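Local coordinates for alpha-L-arabinosidase (Xanthomonas axonopodis pv. citri, PDB 6D25), which probably hydrolyses alpha-L-arabinofuranosyl side groups of arabinoxylans, including those on doubly substituted xylose units, as a trimeric GH51 arabinofuranosidase, at residues M265-I270 against L296-L301; L412-P417 against P427-S432. All blocks are in the same frame, centred on the assembly; numbering follows the deposited sequence.

Contact 1 of 2, residues M265-I270 against L296-L301; sequences MHYYTI and LVMDEL
The ring of Tyr267 is met by three residues of 296-301. Over one face lies a Leu301 methyl, a CH-pi contact with CD1 3.7 Å from the ring centroid and displaced toward the rim beside CG. Near the ring plane, at an edge, sits the Met298 methyl, CE being 4.1 Å from Tyr267 CD2. Val297 CB approaches obliquely to 3.6 Å from Tyr267 OH, while the hydroxyl itself is hydrogen-bonded to the carbonyl of Arg294, earlier on the same helix. A tyrosine suits this place because its ring lies among apolar groups and its polar end reaches the helix backbone. Flexible Met298 bends at chi2 (68°) and chi3 (78°), which carries its methyl back to the strand. Met265, bent at chi3, lays CE 3.9 Å from Met298 SD and 4.0 Å from Leu301 CB. With no hydrogen bond between the segments, side-chain packing joins them. Strand 262-269 is the sixth of the parallel (beta/alpha)8 barrel; residues 296-301 of helix 285-312, the beta-alpha-beta crossover to strand 319-325, run at 157° to residues 265-269, close to antiparallel. Val322 and Trp325 of strand 319-325, with Asn355 and Phe359 of helix 346-361, also pack on Met298.

Contact 2 of 2, residues L412-P417 against P427-S432; sequences LQLQTP and PAVHGS
Pro417 O takes two hydrogen bonds, both in the carbonyl plane: one from Thr416 OG1 at 2.9 Å, on a lone pair, and one from Ala428 N at 3.0 Å with a nearly straight N-H...O angle of 164°. Thr416 OG1 in turn accepts from Val429 N at 3.3 Å, a longer bond and, at 147°, a more bent one. Threonine fits here because its hydroxyl, turned opposite the backbone nitrogen (chi1 178°), donates to the next carbonyl of its own segment and accepts from the amide of the facing one, while its methyl CG2 rests 3.9 Å from Pro427 CB. The small methyl of Ala428 fits beside the same hydroxyl.

Strands 407-421 and 424-435 form an antiparallel beta hairpin in the C-terminal domain. Along residues 412-415 and 429-432, however, the axes are 7.1 Å apart at their closest, and the backbones part to pair with different neighbours, as across the two layers of the beta-sandwich C-terminal domain of GH51 enzymes: Gln413 and Gln415 bond to strand 29-36, His430 and Ser432 to strand 441-447. Leucines occupy the gap between them. Leu414 CD1 lies 3.7 Å from Gly431 N and also touches Val429 CG1; Leu412 CD2 comes to 3.6 Å from Ser432 N. Gly431, lacking a side chain, lets both methyls approach the backbone this closely. The two leucines also pack on strand 441-447, Leu412 on Ile443 and Leu414 on Leu445. His430 and Ser432 point away from residues 412-417 and touch helix 346-361, where the Asp357 carboxylate is hydrogen-bonded to His430 ND1 and Ser432 OG; Tyr404 OH is a further partner of Ser432 OG.

How the contacts relate
Both segments of contact 1 precede both of contact 2 in sequence, and the centres of the two contacts lie about 19 Å apart. Helix 285-312 bridges them: Val297 and Leu301 point to the barrel strand, whereas Leu296 points away from it and packs on the C-terminal domain, with Leu296 CD1 3.8 Å from Pro427 CD and Leu296 CD2 4.1 Å from His430 NE2. Contact 1 thus belongs to the barrel wall and contact 2 to the domain set against its outside. In GH51 enzymes the active site lies at the C-terminal ends of the barrel strands; Tyr268, on the strand of contact 1 but pointing away from its helix, hydrogen-bonds Glu324 and a glycerol, probably from the crystallisation liquor.

Contact 1 of 2, residues M265-I270 against L296-L301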
ATOM      1  N   MET A 265      -0.805 -18.543 -14.090  1.00 19.99           N
ATOM      2  CA  MET A 265       0.320 -18.398 -14.988  1.00 20.88           C
ATOM      3  C   MET A 265      -0.211 -17.930 -16.349  1.00 19.83           C
ATOM      4  O   MET A 265      -1.347 -18.186 -16.673  1.00 19.38           O
ATOM      5  CB  MET A 265       1.101 -19.700 -15.141  1.00 22.75           C
ATOM      6  CG  MET A 265       0.379 -20.828 -15.787  1.00 23.99           C
ATOM      7  SD  MET A 265       1.580 -22.171 -16.301  1.00 29.54           S
ATOM      8  CE  MET A 265       2.199 -21.487 -17.837  1.00 28.50           C
ATOM      9  N   HIS A 266       0.623 -17.227 -17.086  1.00 19.95           N
ATOM     10  CA  HIS A 266       0.252 -16.611 -18.361  1.00 20.45           C
ATOM     11  C   HIS A 266       1.308 -17.007 -19.394  1.00 18.30           C
ATOM     12  O   HIS A 266       2.502 -16.859 -19.101  1.00 16.36           O
ATOM     13  CB  HIS A 266       0.212 -15.080 -18.275  1.00 22.79           C
ATOM     14  CG  HIS A 266      -0.826 -14.564 -17.341  1.00 26.61           C
ATOM     15  ND1 HIS A 266      -0.911 -13.259 -16.967  1.00 31.04           N
ATOM     16  CD2 HIS A 266      -1.896 -15.152 -16.781  1.00 31.11           C
ATOM     17  CE1 HIS A 266      -1.949 -13.072 -16.191  1.00 31.19           C
ATOM     18  NE2 HIS A 266      -2.566 -14.213 -16.050  1.00 30.79           N
ATOM     19  N   TYR A 267       0.855 -17.484 -20.576  1.00 17.24           N
ATOM     20  CA  TYR A 267       1.772 -17.698 -21.690  1.00 17.07           C
ATOM     21  C   TYR A 267       1.029 -17.539 -23.016  1.00 16.79           C
ATOM     22  O   TYR A 267       0.152 -18.343 -23.342  1.00 16.59           O
ATOM     23  CB  TYR A 267       2.397 -19.094 -21.653  1.00 17.68           C
ATOM     24  CG  TYR A 267       3.300 -19.370 -22.835  1.00 17.71           C
ATOM     25  CD1 TYR A 267       4.458 -18.632 -23.024  1.00 17.58           C
ATOM     26  CD2 TYR A 267       2.972 -20.320 -23.794  1.00 17.47           C
ATOM     27  CE1 TYR A 267       5.272 -18.812 -24.125  1.00 18.07           C
ATOM     28  CE2 TYR A 267       3.774 -20.511 -24.905  1.00 17.73           C
ATOM     29  CZ  TYR A 267       4.932 -19.767 -25.077  1.00 18.40           C
ATOM     30  OH  TYR A 267       5.711 -19.956 -26.200  1.00 19.02           O
ATOM     31  N   TYR A 268       1.416 -16.523 -23.774  1.00 16.71           N
ATOM     32  CA  TYR A 268       0.907 -16.274 -25.107  1.00 16.74           C
ATOM     33  C   TYR A 268       1.830 -16.893 -26.145  1.00 17.17           C
ATOM     34  O   TYR A 268       3.057 -16.920 -26.007  1.00 16.53           O
ATOM     35  CB  TYR A 268       0.807 -14.776 -25.385  1.00 17.05           C
ATOM     36  CG  TYR A 268      -0.300 -14.102 -24.631  1.00 17.08           C
ATOM     37  CD1 TYR A 268      -1.605 -14.183 -25.077  1.00 16.88           C
ATOM     38  CD2 TYR A 268      -0.059 -13.430 -23.448  1.00 17.61           C
ATOM     39  CE1 TYR A 268      -2.641 -13.587 -24.376  1.00 17.11           C
ATOM     40  CE2 TYR A 268      -1.099 -12.854 -22.727  1.00 17.30           C
ATOM     41  CZ  TYR A 268      -2.396 -12.916 -23.198  1.00 17.40           C
ATOM     42  OH  TYR A 268      -3.436 -12.347 -22.491  1.00 17.72           O
ATOM     43  N   THR A 269       1.183 -17.338 -27.221  1.00 17.46           N
ATOM     44  CA  THR A 269       1.865 -17.858 -28.370  1.00 17.73           C
ATOM     45  C   THR A 269       2.056 -16.696 -29.355  1.00 17.92           C
ATOM     46  O   THR A 269       1.074 -16.233 -29.964  1.00 17.65           O
ATOM     47  CB  THR A 269       1.063 -19.021 -28.969  1.00 17.53           C
ATOM     48  OG1 THR A 269       0.958 -20.075 -27.999  1.00 16.76           O
ATOM     49  CG2 THR A 269       1.669 -19.554 -30.242  1.00 18.06           C
ATOM     50  N   ILE A 270       3.296 -16.221 -29.481  1.00 19.00           N
ATOM     51  CA  ILE A 270       3.536 -15.001 -30.229  1.00 19.58           C
ATOM     52  C   ILE A 270       4.605 -15.298 -31.283  1.00 21.23           C
ATOM     53  O   ILE A 270       5.799 -15.102 -31.039  1.00 20.79           O
ATOM     54  CB  ILE A 270       3.951 -13.829 -29.311  1.00 20.08           C
ATOM     55  CG1 ILE A 270       3.024 -13.690 -28.111  1.00 19.94           C
ATOM     56  CG2 ILE A 270       4.061 -12.542 -30.109  1.00 20.33           C
ATOM     57  CD1 ILE A 270       3.331 -12.495 -27.223  1.00 20.89           C
ATOM     58  N   LEU A 296       3.736 -25.106 -28.211  1.00 17.98           N
ATOM     59  CA  LEU A 296       4.060 -26.346 -27.510  1.00 18.87           C
ATOM     60  C   LEU A 296       4.957 -26.110 -26.277  1.00 18.47           C
ATOM     61  O   LEU A 296       5.050 -26.983 -25.402  1.00 18.67           O
ATOM     62  CB  LEU A 296       4.724 -27.316 -28.488  1.00 19.66           C
ATOM     63  CG  LEU A 296       3.744 -28.024 -29.436  1.00 19.92           C
ATOM     64  CD1 LEU A 296       4.515 -28.763 -30.521  1.00 20.57           C
ATOM     65  CD2 LEU A 296       2.897 -29.004 -28.686  1.00 19.85           C
ATOM     66  N   VAL A 297       5.552 -24.947 -26.199  1.00 18.18           N
ATOM     67  CA  VAL A 297       6.386 -24.584 -25.060  1.00 19.01           C
ATOM     68  C   VAL A 297       5.537 -24.621 -23.753  1.00 18.32           C
ATOM     69  O   VAL A 297       6.066 -24.838 -22.657  1.00 17.79           O
ATOM     70  CB  VAL A 297       7.038 -23.210 -25.306  1.00 19.71           C
ATOM     71  CG1 VAL A 297       7.724 -22.667 -24.058  1.00 20.53           C
ATOM     72  CG2 VAL A 297       8.021 -23.228 -26.462  1.00 20.21           C
ATOM     73  N   MET A 298       4.226 -24.438 -23.880  1.00 17.69           N
ATOM     74  CA  MET A 298       3.308 -24.566 -22.725  1.00 17.88           C
ATOM     75  C   MET A 298       3.606 -25.829 -21.898  1.00 18.08           C
ATOM     76  O   MET A 298       3.517 -25.790 -20.669  1.00 16.67           O
ATOM     77  CB  MET A 298       1.856 -24.578 -23.196  1.00 17.80           C
ATOM     78  CG  MET A 298       0.833 -24.680 -22.080  1.00 18.66           C
ATOM     79  SD  MET A 298       0.727 -23.228 -21.028  1.00 18.25           S
ATOM     80  CE  MET A 298      -0.234 -22.101 -22.034  1.00 18.08           C
ATOM     81  N   ASP A 299       3.939 -26.953 -22.551  1.00 18.73           N
ATOM     82  CA  ASP A 299       4.158 -28.175 -21.811  1.00 20.05           C
ATOM     83  C   ASP A 299       5.381 -28.048 -20.881  1.00 20.04           C
ATOM     84  O   ASP A 299       5.320 -28.436 -19.726  1.00 19.88           O
ATOM     85  CB  ASP A 299       4.318 -29.394 -22.719  1.00 22.62           C
ATOM     86  CG  ASP A 299       4.392 -30.670 -21.889  1.00 25.34           C
ATOM     87  OD1 ASP A 299       3.419 -31.029 -21.257  1.00 27.44           O
ATOM     88  OD2 ASP A 299       5.453 -31.239 -21.820  1.00 31.19           O
ATOM     89  N   GLU A 300       6.489 -27.498 -21.394  1.00 19.89           N
ATOM     90  CA  GLU A 300       7.696 -27.288 -20.597  1.00 20.67           C
ATOM     91  C   GLU A 300       7.409 -26.328 -19.431  1.00 19.58           C
ATOM     92  O   GLU A 300       7.840 -26.567 -18.303  1.00 19.12           O
ATOM     93  CB  GLU A 300       8.817 -26.740 -21.490  1.00 22.99           C
ATOM     94  CG  GLU A 300      10.057 -26.363 -20.727  1.00 26.83           C
ATOM     95  CD  GLU A 300      11.155 -25.707 -21.556  1.00 30.66           C
ATOM     96  OE1 GLU A 300      11.054 -25.719 -22.818  1.00 31.64           O
ATOM     97  OE2 GLU A 300      12.107 -25.198 -20.912  1.00 33.10           O
ATOM     98  N   LEU A 301       6.711 -25.222 -19.708  1.00 18.43           N
ATOM     99  CA  LEU A 301       6.383 -24.238 -18.660  1.00 18.05           C
ATOM    100  C   LEU A 301       5.546 -24.897 -17.563  1.00 17.75           C
ATOM    101  O   LEU A 301       5.860 -24.739 -16.365  1.00 17.34           O
ATOM    102  CB  LEU A 301       5.616 -23.065 -19.266  1.00 17.90           C
ATOM    103  CG  LEU A 301       6.369 -22.230 -20.300  1.00 18.30           C
ATOM    104  CD1 LEU A 301       5.445 -21.152 -20.837  1.00 18.20           C
ATOM    105  CD2 LEU A 301       7.650 -21.610 -19.746  1.00 18.70           C
TER

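Contact 2 of 2, residues L412-P417 against P427-S432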
ATOM      1  N   LEU A 412      -2.326 -41.775 -23.286  1.00 23.92           N
ATOM      2  CA  LEU A 412      -2.149 -42.018 -24.729  1.00 24.50           C
ATOM      3  C   LEU A 412      -0.680 -41.740 -25.050  1.00 26.09           C
ATOM      4  O   LEU A 412      -0.255 -40.610 -24.938  1.00 24.76           O
ATOM      5  CB  LEU A 412      -3.084 -41.130 -25.553  1.00 24.12           C
ATOM      6  CG  LEU A 412      -2.890 -41.246 -27.079  1.00 25.12           C
ATOM      7  CD1 LEU A 412      -3.335 -42.603 -27.622  1.00 25.75           C
ATOM      8  CD2 LEU A 412      -3.699 -40.188 -27.806  1.00 24.89           C
ATOM      9  N   GLN A 413       0.076 -42.758 -25.412  1.00 28.02           N
ATOM     10  CA  GLN A 413       1.489 -42.602 -25.781  1.00 30.98           C
ATOM     11  C   GLN A 413       1.607 -42.713 -27.301  1.00 28.75           C
ATOM     12  O   GLN A 413       1.119 -43.684 -27.845  1.00 28.35           O
ATOM     13  CB  GLN A 413       2.342 -43.708 -25.131  1.00 37.48           C
ATOM     14  CG  GLN A 413       3.805 -43.290 -24.935  1.00 45.14           C
ATOM     15  CD  GLN A 413       4.854 -44.381 -25.092  1.00 53.98           C
ATOM     16  OE1 GLN A 413       4.652 -45.552 -24.746  1.00 61.18           O
ATOM     17  NE2 GLN A 413       6.007 -43.994 -25.629  1.00 59.32           N
ATOM     18  N   LEU A 414       2.158 -41.719 -27.970  1.00 26.84           N
ATOM     19  CA  LEU A 414       2.327 -41.774 -29.442  1.00 26.92           C
ATOM     20  C   LEU A 414       3.816 -41.850 -29.754  1.00 27.76           C
ATOM     21  O   LEU A 414       4.562 -41.085 -29.201  1.00 27.77           O
ATOM     22  CB  LEU A 414       1.719 -40.534 -30.104  1.00 25.91           C
ATOM     23  CG  LEU A 414       0.219 -40.351 -29.928  1.00 25.61           C
ATOM     24  CD1 LEU A 414      -0.242 -39.091 -30.570  1.00 26.16           C
ATOM     25  CD2 LEU A 414      -0.537 -41.517 -30.515  1.00 26.05           C
ATOM     26  N   GLN A 415       4.191 -42.714 -30.665  1.00 28.55           N
ATOM     27  CA  GLN A 415       5.530 -42.733 -31.234  1.00 30.93           C
ATOM     28  C   GLN A 415       5.448 -42.131 -32.638  1.00 29.12           C
ATOM     29  O   GLN A 415       4.911 -42.737 -33.536  1.00 28.65           O
ATOM     30  CB  GLN A 415       6.116 -44.143 -31.243  1.00 34.48           C
ATOM     31  CG  GLN A 415       6.565 -44.528 -29.834  1.00 39.65           C
ATOM     32  CD  GLN A 415       5.666 -45.556 -29.195  1.00 45.23           C
ATOM     33  OE1 GLN A 415       5.499 -46.635 -29.760  1.00 51.48           O
ATOM     34  NE2 GLN A 415       5.109 -45.251 -28.015  1.00 48.46           N
ATOM     35  N   THR A 416       5.894 -40.898 -32.733  1.00 28.42           N
ATOM     36  CA  THR A 416       5.683 -40.047 -33.897  1.00 28.31           C
ATOM     37  C   THR A 416       7.058 -39.581 -34.375  1.00 28.11           C
ATOM     38  O   THR A 416       7.901 -39.241 -33.555  1.00 28.91           O
ATOM     39  CB  THR A 416       4.753 -38.855 -33.592  1.00 26.94           C
ATOM     40  OG1 THR A 416       4.648 -38.080 -34.778  1.00 27.20           O
ATOM     41  CG2 THR A 416       5.207 -37.954 -32.471  1.00 27.10           C
ATOM     42  N   PRO A 417       7.252 -39.510 -35.690  1.00 27.67           N
ATOM     43  CA  PRO A 417       8.393 -38.786 -36.213  1.00 27.83           C
ATOM     44  C   PRO A 417       8.196 -37.281 -35.969  1.00 26.74           C
ATOM     45  O   PRO A 417       7.073 -36.834 -35.632  1.00 24.07           O
ATOM     46  CB  PRO A 417       8.452 -39.045 -37.727  1.00 28.75           C
ATOM     47  CG  PRO A 417       7.289 -39.956 -38.018  1.00 29.69           C
ATOM     48  CD  PRO A 417       6.411 -40.005 -36.784  1.00 28.63           C
ATOM     49  N   PRO A 427       6.533 -32.406 -33.091  1.00 22.74           N
ATOM     50  CA  PRO A 427       5.950 -33.729 -33.349  1.00 22.86           C
ATOM     51  C   PRO A 427       4.994 -33.669 -34.552  1.00 22.35           C
ATOM     52  O   PRO A 427       4.220 -32.729 -34.655  1.00 21.10           O
ATOM     53  CB  PRO A 427       5.216 -34.119 -32.044  1.00 22.98           C
ATOM     54  CG  PRO A 427       5.052 -32.810 -31.305  1.00 22.76           C
ATOM     55  CD  PRO A 427       6.258 -31.985 -31.697  1.00 22.89           C
ATOM     56  N   ALA A 428       5.067 -34.664 -35.447  1.00 21.88           N
ATOM     57  CA  ALA A 428       4.185 -34.715 -36.582  1.00 21.56           C
ATOM     58  C   ALA A 428       2.717 -34.836 -36.113  1.00 21.04           C
ATOM     59  O   ALA A 428       1.835 -34.200 -36.676  1.00 19.88           O
ATOM     60  CB  ALA A 428       4.559 -35.853 -37.482  1.00 21.90           C
ATOM     61  N   VAL A 429       2.483 -35.678 -35.105  1.00 21.38           N
ATOM     62  CA  VAL A 429       1.140 -35.897 -34.576  1.00 20.78           C
ATOM     63  C   VAL A 429       1.190 -35.796 -33.058  1.00 20.98           C
ATOM     64  O   VAL A 429       2.152 -36.230 -32.402  1.00 20.81           O
ATOM     65  CB  VAL A 429       0.579 -37.262 -35.021  1.00 21.50           C
ATOM     66  CG1 VAL A 429      -0.767 -37.591 -34.373  1.00 20.82           C
ATOM     67  CG2 VAL A 429       0.451 -37.339 -36.549  1.00 21.87           C
ATOM     68  N   HIS A 430       0.136 -35.191 -32.535  1.00 20.81           N
ATOM     69  CA  HIS A 430      -0.037 -34.974 -31.116  1.00 21.23           C
ATOM     70  C   HIS A 430      -1.472 -35.363 -30.760  1.00 20.47           C
ATOM     71  O   HIS A 430      -2.358 -35.264 -31.604  1.00 20.72           O
ATOM     72  CB  HIS A 430       0.199 -33.481 -30.821  1.00 21.40           C
ATOM     73  CG  HIS A 430       0.482 -33.147 -29.403  1.00 22.24           C
ATOM     74  ND1 HIS A 430      -0.532 -32.939 -28.470  1.00 22.17           N
ATOM     75  CD2 HIS A 430       1.650 -32.911 -28.767  1.00 23.23           C
ATOM     76  CE1 HIS A 430       0.019 -32.599 -27.316  1.00 23.41           C
ATOM     77  NE2 HIS A 430       1.351 -32.586 -27.455  1.00 24.63           N
ATOM     78  N   GLY A 431      -1.708 -35.812 -29.526  1.00 19.63           N
ATOM     79  CA  GLY A 431      -3.080 -36.233 -29.195  1.00 19.77           C
ATOM     80  C   GLY A 431      -3.293 -36.390 -27.704  1.00 19.92           C
ATOM     81  O   GLY A 431      -2.374 -36.148 -26.926  1.00 19.79           O
ATOM     82  N   SER A 432      -4.509 -36.762 -27.331  1.00 19.31           N
ATOM     83  CA  SER A 432      -4.850 -37.027 -25.960  1.00 19.46           C
ATOM     84  C   SER A 432      -6.127 -37.875 -25.972  1.00 19.51           C
ATOM     85  O   SER A 432      -6.747 -38.054 -27.022  1.00 18.55           O
ATOM     86  CB  SER A 432      -5.052 -35.727 -25.178  1.00 18.91           C
ATOM     87  OG  SER A 432      -6.151 -34.996 -25.711  1.00 18.64           O
TER